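Local atomic coordinates of putative fructosamine-3-kinase (Thermobifida fusca YX, PDB entry 3F7W), a protein that probably acts as a kinase of the fructosamine kinase family, with a protein-kinase-like fold. Residues A[187-192]-A[217-222]; A[108-113]-A[239-244]; A[131-136]-A[211-216]. All blocks are in the same frame, centred on the assembly; numbering follows the deposited sequence.

Contact 1 of 3, residues A[187-192]-A[217-222]; sequences PPARIH and GHREAD. With EDO (1,2-ethanediol), chain I.
Ile191 packs against the loop and first helical turn of 217-222. Its CD1 lies 3.8 Å from both Gly217 CA and Ala221 CB. CG2 turns to the backbone of the helix start, 3.8 Å from Arg219 CA. With chi1 at 73° CG1 lies between the backbone N and the carbonyl carbon, and CD1 extends from it over Gly217, where a CB would clash with it. Next to this, Ala189 and Gly217 form a hydrogen-bonded antiparallel pair: Ala189 N reaches Gly217 O at 2.8 Å and Gly217 N reaches Ala189 O at 3.0 Å. Asp222 OD2 accepts His192 N at 2.8 Å through its syn lone pair. His192 opens a His-Gly-Asp sequence, consistent with the catalytic loop of protein-kinase-like folds, and Asp222 resembles the aspartate that holds that loop from a helix in protein kinases. Asp222 OD1 takes Gly193 N, and OD2 also takes His113 NE2. An alanine here removes the carboxylate, and the amides of His192 and Gly193 and His113 NE2 would probably be left without their acceptor. Further out, His218 caps the helix: its ND1 accepts Glu220 N at 3.2 Å, in the ring plane. The Arg219 guanidinium is held by Glu186 and the carbonyls of Ala245 and Pro246.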
ATOM      1  N   PRO A 187      -2.501 -17.241   8.728  1.00 30.01           N
ATOM      2  CA  PRO A 187      -2.025 -17.256   7.347  1.00 29.61           C
ATOM      3  C   PRO A 187      -1.771 -15.861   6.771  1.00 27.73           C
ATOM      4  O   PRO A 187      -2.447 -14.894   7.157  1.00 27.68           O
ATOM      5  CB  PRO A 187      -3.160 -17.958   6.581  1.00 30.55           C
ATOM      6  CG  PRO A 187      -3.947 -18.710   7.650  1.00 31.57           C
ATOM      7  CD  PRO A 187      -3.822 -17.881   8.875  1.00 32.08           C
ATOM      8  N   PRO A 188      -0.798 -15.756   5.855  1.00 28.65           N
ATOM      9  CA  PRO A 188      -0.573 -14.481   5.177  1.00 28.72           C
ATOM     10  C   PRO A 188      -1.815 -14.041   4.409  1.00 28.73           C
ATOM     11  O   PRO A 188      -2.511 -14.874   3.808  1.00 25.73           O
ATOM     12  CB  PRO A 188       0.594 -14.770   4.232  1.00 30.10           C
ATOM     13  CG  PRO A 188       0.861 -16.179   4.283  1.00 28.52           C
ATOM     14  CD  PRO A 188       0.123 -16.812   5.388  1.00 30.21           C
ATOM     15  N   ALA A 189      -2.075 -12.728   4.451  1.00 28.29           N
ATOM     16  CA  ALA A 189      -3.157 -12.088   3.729  1.00 28.53           C
ATOM     17  C   ALA A 189      -2.629 -11.420   2.451  1.00 26.21           C
ATOM     18  O   ALA A 189      -1.445 -11.105   2.355  1.00 25.56           O
ATOM     19  CB  ALA A 189      -3.812 -11.048   4.626  1.00 25.56           C
ATOM     20  N   ARG A 190      -3.512 -11.220   1.474  1.00 27.19           N
ATOM     21  CA  ARG A 190      -3.199 -10.374   0.329  1.00 28.59           C
ATOM     22  C   ARG A 190      -3.437  -8.931   0.743  1.00 26.03           C
ATOM     23  O   ARG A 190      -4.574  -8.459   0.749  1.00 27.37           O
ATOM     24  CB  ARG A 190      -4.061 -10.702  -0.898  1.00 30.28           C
ATOM     25  CG  ARG A 190      -3.858 -12.068  -1.423  1.00 39.12           C
ATOM     26  CD  ARG A 190      -4.267 -12.208  -2.872  1.00 32.57           C
ATOM     27  NE  ARG A 190      -4.229 -13.607  -3.156  1.00 37.29           N
ATOM     28  CZ  ARG A 190      -4.214 -14.144  -4.356  1.00 39.28           C
ATOM     29  NH1 ARG A 190      -4.301 -13.389  -5.449  1.00 38.59           N
ATOM     30  NH2 ARG A 190      -4.167 -15.462  -4.446  1.00 43.56           N
ATOM     31  N   ILE A 191      -2.373  -8.243   1.098  1.00 26.25           N
ATOM     32  CA  ILE A 191      -2.497  -6.872   1.593  1.00 26.66           C
ATOM     33  C   ILE A 191      -2.100  -5.832   0.573  1.00 26.29           C
ATOM     34  O   ILE A 191      -1.222  -6.064  -0.289  1.00 26.01           O
ATOM     35  CB  ILE A 191      -1.742  -6.638   2.959  1.00 25.30           C
ATOM     36  CG1 ILE A 191      -0.213  -6.599   2.820  1.00 25.51           C
ATOM     37  CG2 ILE A 191      -2.235  -7.682   3.994  1.00 23.78           C
ATOM     38  CD1 ILE A 191       0.526  -5.998   4.094  1.00 27.99           C
ATOM     39  N   HIS A 192      -2.742  -4.674   0.700  1.00 25.10           N
ATOM     40  CA  HIS A 192      -2.466  -3.511  -0.130  1.00 26.69           C
ATOM     41  C   HIS A 192      -1.011  -2.985   0.091  1.00 25.89           C
ATOM     42  O   HIS A 192      -0.299  -2.673  -0.865  1.00 23.89           O
ATOM     43  CB  HIS A 192      -3.524  -2.441   0.156  1.00 26.44           C
ATOM     44  CG  HIS A 192      -3.323  -1.170  -0.596  1.00 25.89           C
ATOM     45  ND1 HIS A 192      -2.429  -0.206  -0.181  1.00 25.34           N
ATOM     46  CD2 HIS A 192      -3.917  -0.684  -1.712  1.00 26.51           C
ATOM     47  CE1 HIS A 192      -2.466   0.811  -1.028  1.00 29.97           C
ATOM     48  NE2 HIS A 192      -3.361   0.545  -1.966  1.00 24.48           N
ATOM     49  N   GLY A 217       1.205 -10.402   3.537  1.00 26.41           N
ATOM     50  CA  GLY A 217       1.533  -9.639   4.754  1.00 25.28           C
ATOM     51  C   GLY A 217       0.529  -9.978   5.827  1.00 27.60           C
ATOM     52  O   GLY A 217      -0.393 -10.776   5.596  1.00 25.98           O
ATOM     53  N   HIS A 218       0.697  -9.386   6.999  1.00 26.12           N
ATOM     54  CA  HIS A 218      -0.285  -9.527   8.038  1.00 26.18           C
ATOM     55  C   HIS A 218      -1.427  -8.584   7.729  1.00 26.37           C
ATOM     56  O   HIS A 218      -1.215  -7.399   7.508  1.00 25.56           O
ATOM     57  CB  HIS A 218       0.329  -9.212   9.405  1.00 27.60           C
ATOM     58  CG  HIS A 218      -0.414  -9.822  10.539  1.00 26.44           C
ATOM     59  ND1 HIS A 218      -1.757  -9.581  10.769  1.00 22.47           N
ATOM     60  CD2 HIS A 218      -0.012 -10.694  11.493  1.00 28.58           C
ATOM     61  CE1 HIS A 218      -2.135 -10.255  11.844  1.00 27.78           C
ATOM     62  NE2 HIS A 218      -1.094 -10.930  12.307  1.00 27.85           N
ATOM     63  N   ARG A 219      -2.646  -9.103   7.727  1.00 26.21           N
ATOM     64  CA  ARG A 219      -3.811  -8.261   7.408  1.00 26.11           C
ATOM     65  C   ARG A 219      -3.965  -7.074   8.368  1.00 25.41           C
ATOM     66  O   ARG A 219      -4.472  -6.044   7.980  1.00 26.89           O
ATOM     67  CB  ARG A 219      -5.085  -9.091   7.354  1.00 27.34           C
ATOM     68  CG  ARG A 219      -5.508  -9.779   8.647  1.00 27.45           C
ATOM     69  CD  ARG A 219      -6.293 -11.080   8.334  1.00 25.31           C
ATOM     70  NE  ARG A 219      -6.918 -11.683   9.516  1.00 26.22           N
ATOM     71  CZ  ARG A 219      -8.199 -11.549   9.878  1.00 27.23           C
ATOM     72  NH1 ARG A 219      -9.047 -10.807   9.194  1.00 29.01           N
ATOM     73  NH2 ARG A 219      -8.640 -12.157  10.979  1.00 28.78           N
ATOM     74  N   GLU A 220      -3.510  -7.226   9.621  1.00 27.44           N
ATOM     75  CA  GLU A 220      -3.506  -6.117  10.582  1.00 26.63           C
ATOM     76  C   GLU A 220      -2.714  -4.905  10.089  1.00 24.94           C
ATOM     77  O   GLU A 220      -3.026  -3.796  10.473  1.00 25.71           O
ATOM     78  CB  GLU A 220      -3.050  -6.571  11.970  1.00 24.11           C
ATOM     79  CG  GLU A 220      -4.104  -7.491  12.681  1.00 27.07           C
ATOM     80  CD  GLU A 220      -3.646  -8.061  14.022  1.00 27.67           C
ATOM     81  OE1 GLU A 220      -2.826  -7.427  14.734  1.00 27.25           O
ATOM     82  OE2 GLU A 220      -4.141  -9.142  14.376  1.00 29.41           O
ATOM     83  N   ALA A 221      -1.719  -5.115   9.210  1.00 26.18           N
ATOM     84  CA  ALA A 221      -0.933  -4.026   8.639  1.00 25.41           C
ATOM     85  C   ALA A 221      -1.826  -3.005   7.959  1.00 25.11           C
ATOM     86  O   ALA A 221      -1.711  -1.807   8.204  1.00 24.73           O
ATOM     87  CB  ALA A 221       0.137  -4.562   7.638  1.00 24.53           C
ATOM     88  N   ASP A 222      -2.721  -3.469   7.099  1.00 25.81           N
ATOM     89  CA  ASP A 222      -3.559  -2.534   6.319  1.00 26.23           C
ATOM     90  C   ASP A 222      -4.487  -1.744   7.238  1.00 25.50           C
ATOM     91  O   ASP A 222      -4.649  -0.536   7.102  1.00 25.51           O
ATOM     92  CB  ASP A 222      -4.393  -3.288   5.259  1.00 25.11           C
ATOM     93  CG  ASP A 222      -3.612  -3.578   3.938  1.00 26.83           C
ATOM     94  OD1 ASP A 222      -2.460  -3.126   3.740  1.00 25.24           O
ATOM     95  OD2 ASP A 222      -4.195  -4.288   3.082  1.00 26.49           O
TER
HETATM   96  C1  EDO I 295      -6.203 -15.170   5.557  1.00 55.89           C
HETATM   97  O1  EDO I 295      -5.373 -14.859   4.439  1.00 56.55           O
HETATM   98  C2  EDO I 295      -6.015 -14.104   6.639  1.00 48.94           C
HETATM   99  O2  EDO I 295      -4.952 -14.437   7.543  1.00 39.90           O
HETATM  100  O   HOH W   1      -2.778 -12.102   8.305  1.00 26.56           O

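Contact 2 of 3, residues A[108-113]-A[239-244]; sequences QLAAMH and DAYNEV
Tyr241 reaches from its helix to His113, where OH and ND1 make a nearly straight 2.7 Å hydrogen bond; either atom could be the donor. CG of Tyr241 is anti to the backbone N (chi1 -175°), and this turns the ring toward helix 108-113. The hydroxyl meets the His113 ring at its edge, near the ring plane. The rings meet rim to rim, planes at 70°, neither over the face of the other. Ala110 CB lies over one face of the tyrosine, 4.2 Å from the ring centroid, a CH-pi contact. Leu109 CB comes in at the ring edge, 4.0 Å from Tyr241 CD2. The imidazole of His113 is also flanked within its own helix: Leu109 O sits 3.4 Å above the His113 ring plane, offset toward the rim. The phenol oxygen has a further partner in Arg219 NH1, so two groups grip it. Small Ala110 lets the backbones come close, and its CA is 5.5 Å from Tyr241 CA. The short helix segments approach to 8.7 Å between axes and cross at -46°. This is helix-to-helix packing between helices 99-114 and 234-244 in the helical lobe of a protein-kinase-like fold.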
ATOM      1  N   GLN A 108     -15.367  -5.405   1.517  1.00 26.32           N
ATOM      2  CA  GLN A 108     -14.465  -5.470   0.386  1.00 26.15           C
ATOM      3  C   GLN A 108     -13.051  -5.809   0.822  1.00 27.04           C
ATOM      4  O   GLN A 108     -12.386  -6.653   0.210  1.00 24.95           O
ATOM      5  CB  GLN A 108     -14.437  -4.145  -0.387  1.00 25.01           C
ATOM      6  CG  GLN A 108     -15.712  -3.744  -1.131  1.00 25.93           C
ATOM      7  CD  GLN A 108     -15.552  -2.423  -1.830  1.00 29.24           C
ATOM      8  OE1 GLN A 108     -15.614  -1.337  -1.194  1.00 25.91           O
ATOM      9  NE2 GLN A 108     -15.243  -2.484  -3.138  1.00 27.28           N
ATOM     10  N   LEU A 109     -12.574  -5.119   1.847  1.00 27.31           N
ATOM     11  CA  LEU A 109     -11.223  -5.356   2.355  1.00 24.41           C
ATOM     12  C   LEU A 109     -11.040  -6.744   2.956  1.00 24.45           C
ATOM     13  O   LEU A 109      -9.993  -7.362   2.785  1.00 26.05           O
ATOM     14  CB  LEU A 109     -10.858  -4.306   3.426  1.00 26.35           C
ATOM     15  CG  LEU A 109     -10.407  -2.901   3.031  1.00 33.37           C
ATOM     16  CD1 LEU A 109     -10.137  -2.104   4.354  1.00 34.86           C
ATOM     17  CD2 LEU A 109      -9.175  -2.916   2.121  1.00 30.28           C
ATOM     18  N   ALA A 110     -12.029  -7.212   3.717  1.00 26.62           N
ATOM     19  CA  ALA A 110     -11.990  -8.554   4.265  1.00 26.81           C
ATOM     20  C   ALA A 110     -11.844  -9.606   3.153  1.00 24.78           C
ATOM     21  O   ALA A 110     -11.043 -10.518   3.277  1.00 26.55           O
ATOM     22  CB  ALA A 110     -13.267  -8.837   5.140  1.00 23.83           C
ATOM     23  N   ALA A 111     -12.626  -9.494   2.083  1.00 25.92           N
ATOM     24  CA  ALA A 111     -12.569 -10.481   0.995  1.00 25.22           C
ATOM     25  C   ALA A 111     -11.208 -10.415   0.278  1.00 25.96           C
ATOM     26  O   ALA A 111     -10.642 -11.435  -0.098  1.00 26.62           O
ATOM     27  CB  ALA A 111     -13.707 -10.257   0.002  1.00 25.64           C
HETATM   28  N   MSE A 112     -10.700  -9.195   0.128  1.00 25.88           N
HETATM   29  CA  MSE A 112      -9.402  -8.946  -0.489  1.00 25.97           C
HETATM   30  C   MSE A 112      -8.320  -9.662   0.327  1.00 25.56           C
HETATM   31  O   MSE A 112      -7.566 -10.459  -0.229  1.00 26.92           O
HETATM   32  CB  MSE A 112      -9.066  -7.446  -0.558  1.00 25.88           C
HETATM   33  CG  MSE A 112      -7.706  -7.140  -1.173  1.00 27.58           C
HETATM   34 SE   MSE A 112      -7.398  -5.232  -1.221  0.75 25.66          SE
HETATM   35  CE  MSE A 112      -6.678  -5.148   0.594  1.00 27.32           C
ATOM     36  N   HIS A 113      -8.267  -9.393   1.624  1.00 26.65           N
ATOM     37  CA  HIS A 113      -7.276 -10.029   2.499  1.00 26.15           C
ATOM     38  C   HIS A 113      -7.370 -11.564   2.507  1.00 28.91           C
ATOM     39  O   HIS A 113      -6.353 -12.265   2.428  1.00 28.93           O
ATOM     40  CB  HIS A 113      -7.432  -9.538   3.925  1.00 26.45           C
ATOM     41  CG  HIS A 113      -6.969  -8.131   4.141  1.00 25.48           C
ATOM     42  ND1 HIS A 113      -7.300  -7.411   5.262  1.00 25.60           N
ATOM     43  CD2 HIS A 113      -6.173  -7.327   3.393  1.00 24.43           C
ATOM     44  CE1 HIS A 113      -6.716  -6.229   5.210  1.00 25.20           C
ATOM     45  NE2 HIS A 113      -6.058  -6.135   4.064  1.00 26.85           N
ATOM     46  N   ASP A 239     -15.572  -2.316  11.977  1.00 29.65           N
ATOM     47  CA  ASP A 239     -16.688  -3.117  12.461  1.00 29.69           C
ATOM     48  C   ASP A 239     -17.246  -4.052  11.390  1.00 28.97           C
ATOM     49  O   ASP A 239     -17.478  -5.233  11.650  1.00 26.93           O
ATOM     50  CB  ASP A 239     -17.832  -2.222  12.988  1.00 30.81           C
ATOM     51  CG  ASP A 239     -17.504  -1.547  14.310  1.00 32.16           C
ATOM     52  OD1 ASP A 239     -16.469  -1.861  14.922  1.00 35.41           O
ATOM     53  OD2 ASP A 239     -18.296  -0.675  14.724  1.00 37.79           O
ATOM     54  N   ALA A 240     -17.477  -3.515  10.194  1.00 27.11           N
ATOM     55  CA  ALA A 240     -17.955  -4.321   9.055  1.00 27.26           C
ATOM     56  C   ALA A 240     -16.907  -5.380   8.671  1.00 27.38           C
ATOM     57  O   ALA A 240     -17.243  -6.541   8.494  1.00 27.56           O
ATOM     58  CB  ALA A 240     -18.321  -3.431   7.878  1.00 26.26           C
ATOM     59  N   TYR A 241     -15.634  -5.001   8.623  1.00 27.21           N
ATOM     60  CA  TYR A 241     -14.539  -5.978   8.422  1.00 26.79           C
ATOM     61  C   TYR A 241     -14.579  -7.133   9.422  1.00 27.95           C
ATOM     62  O   TYR A 241     -14.530  -8.325   9.056  1.00 26.47           O
ATOM     63  CB  TYR A 241     -13.211  -5.230   8.530  1.00 27.22           C
ATOM     64  CG  TYR A 241     -12.000  -6.061   8.238  1.00 25.20           C
ATOM     65  CD1 TYR A 241     -11.446  -6.901   9.221  1.00 26.78           C
ATOM     66  CD2 TYR A 241     -11.396  -6.015   6.988  1.00 25.67           C
ATOM     67  CE1 TYR A 241     -10.319  -7.678   8.957  1.00 25.60           C
ATOM     68  CE2 TYR A 241     -10.252  -6.801   6.710  1.00 26.64           C
ATOM     69  CZ  TYR A 241      -9.726  -7.615   7.716  1.00 28.09           C
ATOM     70  OH  TYR A 241      -8.610  -8.381   7.475  1.00 27.03           O
ATOM     71  N   ASN A 242     -14.672  -6.771  10.688  1.00 28.25           N
ATOM     72  CA  ASN A 242     -14.713  -7.737  11.794  1.00 29.89           C
ATOM     73  C   ASN A 242     -15.968  -8.620  11.802  1.00 30.28           C
ATOM     74  O   ASN A 242     -15.954  -9.700  12.376  1.00 31.23           O
ATOM     75  CB  ASN A 242     -14.506  -7.012  13.142  1.00 29.24           C
ATOM     76  CG  ASN A 242     -13.027  -6.708  13.439  1.00 33.36           C
ATOM     77  OD1 ASN A 242     -12.143  -7.502  13.119  1.00 33.92           O
ATOM     78  ND2 ASN A 242     -12.762  -5.561  14.065  1.00 32.54           N
ATOM     79  N   GLU A 243     -17.038  -8.198  11.136  1.00 34.04           N
ATOM     80  CA  GLU A 243     -18.234  -9.035  11.033  1.00 37.83           C
ATOM     81  C   GLU A 243     -17.928 -10.270  10.236  1.00 37.31           C
ATOM     82  O   GLU A 243     -18.414 -11.342  10.562  1.00 37.29           O
ATOM     83  CB  GLU A 243     -19.362  -8.337  10.294  1.00 39.02           C
ATOM     84  CG  GLU A 243     -20.118  -7.312  11.078  1.00 44.27           C
ATOM     85  CD  GLU A 243     -21.048  -6.482  10.194  1.00 43.94           C
ATOM     86  OE1 GLU A 243     -21.148  -6.721   8.943  1.00 45.86           O
ATOM     87  OE2 GLU A 243     -21.675  -5.582  10.770  1.00 48.75           O
ATOM     88  N   VAL A 244     -17.129 -10.104   9.184  1.00 34.16           N
ATOM     89  CA  VAL A 244     -16.923 -11.139   8.185  1.00 34.71           C
ATOM     90  C   VAL A 244     -15.579 -11.870   8.312  1.00 35.25           C
ATOM     91  O   VAL A 244     -15.475 -13.022   7.917  1.00 33.19           O
ATOM     92  CB  VAL A 244     -17.091 -10.583   6.741  1.00 36.27           C
ATOM     93  CG1 VAL A 244     -18.488  -9.962   6.555  1.00 36.57           C
ATOM     94  CG2 VAL A 244     -16.051  -9.584   6.434  1.00 37.16           C
TER

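Contact 3 of 3, residues A[131-136]-A[211-216]; sequences LPMDNT and DPAAHG
This is a buried packing contact between the end of a beta-hairpin strand, 131-133, with the loop after it, and the loop 211-216 that leads from strand 206-209 toward helix 219-229. Selenomethionine Met133 does most of the touching. Its chain runs out extended and then bends at chi3 (68°), which brings the terminal CE to 3.6 Å from Ala213 O and 4.0 Å from Ala213 CB. The selenium approaches the His215 ring obliquely, 4.5 Å from the centroid, and the two side chains cross at about a right angle. The ring is held in place by its own loop: His215 ND1 donates to Ala213 O at 2.8 Å, with the acceptor in the ring plane. Asn135 OD1 adds a contact to His215 CB at 3.8 Å and is itself bonded to Arg149 NH2 of helix 141-159. A water bridges the Asn135 side-chain amide to the Ala214 carbonyl: it accepts from Asn135 ND2 at 3.0 Å and donates to Ala214 O at 2.7 Å. Just beyond, Asp134 OD1 accepts Thr136 N at 3.0 Å, an Asx turn, and also takes Thr136 OG1. The segment begins at Asp211, which forms a salt bridge with Lys45. Its place is consistent with the metal-binding aspartate of the Asp-Phe-Gly motif in protein kinases, here Asp-Pro-Ala, so the contact probably packs the segment following that motif.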
ATOM      1  N   LEU A 131      11.430   3.469  -2.864  1.00 26.33           N
ATOM      2  CA  LEU A 131      12.393   2.663  -2.121  1.00 25.60           C
ATOM      3  C   LEU A 131      12.187   1.193  -2.411  1.00 25.36           C
ATOM      4  O   LEU A 131      11.023   0.734  -2.426  1.00 28.04           O
ATOM      5  CB  LEU A 131      12.273   2.856  -0.596  1.00 28.07           C
ATOM      6  CG  LEU A 131      12.664   4.209  -0.024  1.00 32.26           C
ATOM      7  CD1 LEU A 131      12.345   4.243   1.511  1.00 30.93           C
ATOM      8  CD2 LEU A 131      14.115   4.484  -0.327  1.00 36.07           C
ATOM      9  N   PRO A 132      13.274   0.435  -2.572  1.00 28.59           N
ATOM     10  CA  PRO A 132      13.125  -1.023  -2.620  1.00 29.68           C
ATOM     11  C   PRO A 132      12.411  -1.566  -1.373  1.00 30.50           C
ATOM     12  O   PRO A 132      12.574  -1.029  -0.248  1.00 26.94           O
ATOM     13  CB  PRO A 132      14.562  -1.521  -2.679  1.00 33.31           C
ATOM     14  CG  PRO A 132      15.300  -0.399  -3.343  1.00 35.44           C
ATOM     15  CD  PRO A 132      14.695   0.822  -2.700  1.00 33.10           C
HETATM   16  N   MSE A 133      11.609  -2.599  -1.604  1.00 25.96           N
HETATM   17  CA  MSE A 133      10.883  -3.294  -0.553  1.00 26.54           C
HETATM   18  C   MSE A 133      11.082  -4.802  -0.821  1.00 27.50           C
HETATM   19  O   MSE A 133      10.671  -5.308  -1.865  1.00 25.26           O
HETATM   20  CB  MSE A 133       9.386  -2.927  -0.518  1.00 25.70           C
HETATM   21  CG  MSE A 133       8.628  -3.667   0.619  1.00 26.68           C
HETATM   22 SE   MSE A 133       6.745  -3.284   0.655  0.75 24.81          SE
HETATM   23  CE  MSE A 133       6.262  -4.181  -1.005  1.00 26.45           C
ATOM     24  N   ASP A 134      11.695  -5.487   0.142  1.00 26.90           N
ATOM     25  CA  ASP A 134      12.155  -6.882  -0.023  1.00 27.82           C
ATOM     26  C   ASP A 134      10.996  -7.850   0.105  1.00 29.09           C
ATOM     27  O   ASP A 134      10.399  -8.013   1.188  1.00 26.19           O
ATOM     28  CB  ASP A 134      13.237  -7.214   1.015  1.00 27.73           C
ATOM     29  CG  ASP A 134      13.862  -8.595   0.796  1.00 28.38           C
ATOM     30  OD1 ASP A 134      13.522  -9.274  -0.197  1.00 25.79           O
ATOM     31  OD2 ASP A 134      14.697  -8.983   1.620  1.00 31.41           O
ATOM     32  N   ASN A 135      10.645  -8.433  -1.039  1.00 29.19           N
ATOM     33  CA  ASN A 135       9.522  -9.330  -1.159  1.00 28.57           C
ATOM     34  C   ASN A 135       9.913 -10.799  -1.099  1.00 29.34           C
ATOM     35  O   ASN A 135       9.061 -11.662  -1.315  1.00 27.35           O
ATOM     36  CB  ASN A 135       8.740  -9.032  -2.447  1.00 28.82           C
ATOM     37  CG  ASN A 135       7.725  -7.922  -2.259  1.00 31.10           C
ATOM     38  OD1 ASN A 135       7.358  -7.573  -1.132  1.00 28.57           O
ATOM     39  ND2 ASN A 135       7.237  -7.392  -3.356  1.00 24.29           N
ATOM     40  N   THR A 136      11.172 -11.087  -0.765  1.00 27.47           N
ATOM     41  CA  THR A 136      11.645 -12.481  -0.620  1.00 26.96           C
ATOM     42  C   THR A 136      10.625 -13.279   0.168  1.00 28.08           C
ATOM     43  O   THR A 136      10.291 -12.912   1.294  1.00 28.70           O
ATOM     44  CB  THR A 136      13.013 -12.574   0.072  1.00 28.99           C
ATOM     45  OG1 THR A 136      13.955 -11.811  -0.667  1.00 26.01           O
ATOM     46  CG2 THR A 136      13.513 -14.037   0.143  1.00 25.51           C
ATOM     47  N   ASP A 211      -2.548   2.818  -5.710  1.00 26.07           N
ATOM     48  CA  ASP A 211      -1.153   2.904  -5.370  1.00 25.62           C
ATOM     49  C   ASP A 211      -0.673   1.789  -4.400  1.00 24.14           C
ATOM     50  O   ASP A 211       0.007   2.057  -3.416  1.00 24.43           O
ATOM     51  CB  ASP A 211      -0.850   4.298  -4.824  1.00 24.88           C
ATOM     52  CG  ASP A 211      -1.193   5.413  -5.815  1.00 31.54           C
ATOM     53  OD1 ASP A 211      -1.207   5.184  -7.056  1.00 30.31           O
ATOM     54  OD2 ASP A 211      -1.451   6.513  -5.319  1.00 31.53           O
ATOM     55  N   PRO A 212      -0.967   0.526  -4.712  1.00 24.19           N
ATOM     56  CA  PRO A 212      -0.583  -0.541  -3.798  1.00 26.46           C
ATOM     57  C   PRO A 212       0.910  -0.829  -3.776  1.00 27.13           C
ATOM     58  O   PRO A 212       1.633  -0.581  -4.760  1.00 27.04           O
ATOM     59  CB  PRO A 212      -1.289  -1.780  -4.389  1.00 28.14           C
ATOM     60  CG  PRO A 212      -1.286  -1.524  -5.844  1.00 25.75           C
ATOM     61  CD  PRO A 212      -1.625  -0.024  -5.917  1.00 27.80           C
ATOM     62  N   ALA A 213       1.371  -1.371  -2.645  1.00 25.14           N
ATOM     63  CA  ALA A 213       2.697  -1.984  -2.515  1.00 25.35           C
ATOM     64  C   ALA A 213       2.392  -3.443  -2.083  1.00 26.34           C
ATOM     65  O   ALA A 213       2.685  -3.894  -0.971  1.00 26.13           O
ATOM     66  CB  ALA A 213       3.564  -1.231  -1.484  1.00 26.01           C
ATOM     67  N   ALA A 214       1.731  -4.171  -2.985  1.00 26.54           N
ATOM     68  CA  ALA A 214       0.993  -5.367  -2.627  1.00 24.03           C
ATOM     69  C   ALA A 214       1.928  -6.539  -2.325  1.00 23.25           C
ATOM     70  O   ALA A 214       2.941  -6.749  -2.999  1.00 26.22           O
ATOM     71  CB  ALA A 214      -0.038  -5.753  -3.730  1.00 23.82           C
ATOM     72  N   HIS A 215       1.570  -7.306  -1.293  1.00 24.40           N
ATOM     73  CA  HIS A 215       2.308  -8.512  -0.970  1.00 23.66           C
ATOM     74  C   HIS A 215       1.549  -9.351   0.023  1.00 25.70           C
ATOM     75  O   HIS A 215       0.501  -8.919   0.541  1.00 26.11           O
ATOM     76  CB  HIS A 215       3.713  -8.166  -0.416  1.00 24.36           C
ATOM     77  CG  HIS A 215       3.712  -7.297   0.816  1.00 22.39           C
ATOM     78  ND1 HIS A 215       3.514  -5.937   0.753  1.00 26.41           N
ATOM     79  CD2 HIS A 215       3.904  -7.582   2.129  1.00 24.83           C
ATOM     80  CE1 HIS A 215       3.604  -5.414   1.962  1.00 27.21           C
ATOM     81  NE2 HIS A 215       3.853  -6.382   2.820  1.00 24.50           N
ATOM     82  N   GLY A 216       2.074 -10.554   0.270  1.00 25.83           N
ATOM     83  CA  GLY A 216       1.628 -11.387   1.381  1.00 26.19           C
ATOM     84  C   GLY A 216       2.133 -10.783   2.668  1.00 25.59           C
ATOM     85  O   GLY A 216       3.341 -10.650   2.864  1.00 26.87           O
TER
HETATM   86  O   HOH W   2       5.069  -5.366  -4.047  1.00 22.86           O

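How the contacts relate
All three contacts lie in the helical lobe. Contact 1 is central: its centre is about 12 Å from those of contacts 2 and 3. For contacts 2 and 3 the centres are about 22 Å apart and the nearest atoms about 7 Å, so they do not touch. Contacts 1 and 2 meet where helix 219-229 faces helix 99-114. Contacts 1 and 3 share backbone pairing: His192 O lies 2.8 Å from Ala213 N, and Ile191 N 3.0 Å from His215 O. Along the chain, contacts 1 and 3 are both nested inside the loop closed by contact 2, and they cross each other. The probable catalytic loop thus adjoins the loop after Asp211 and helices 99-114 and 219-229.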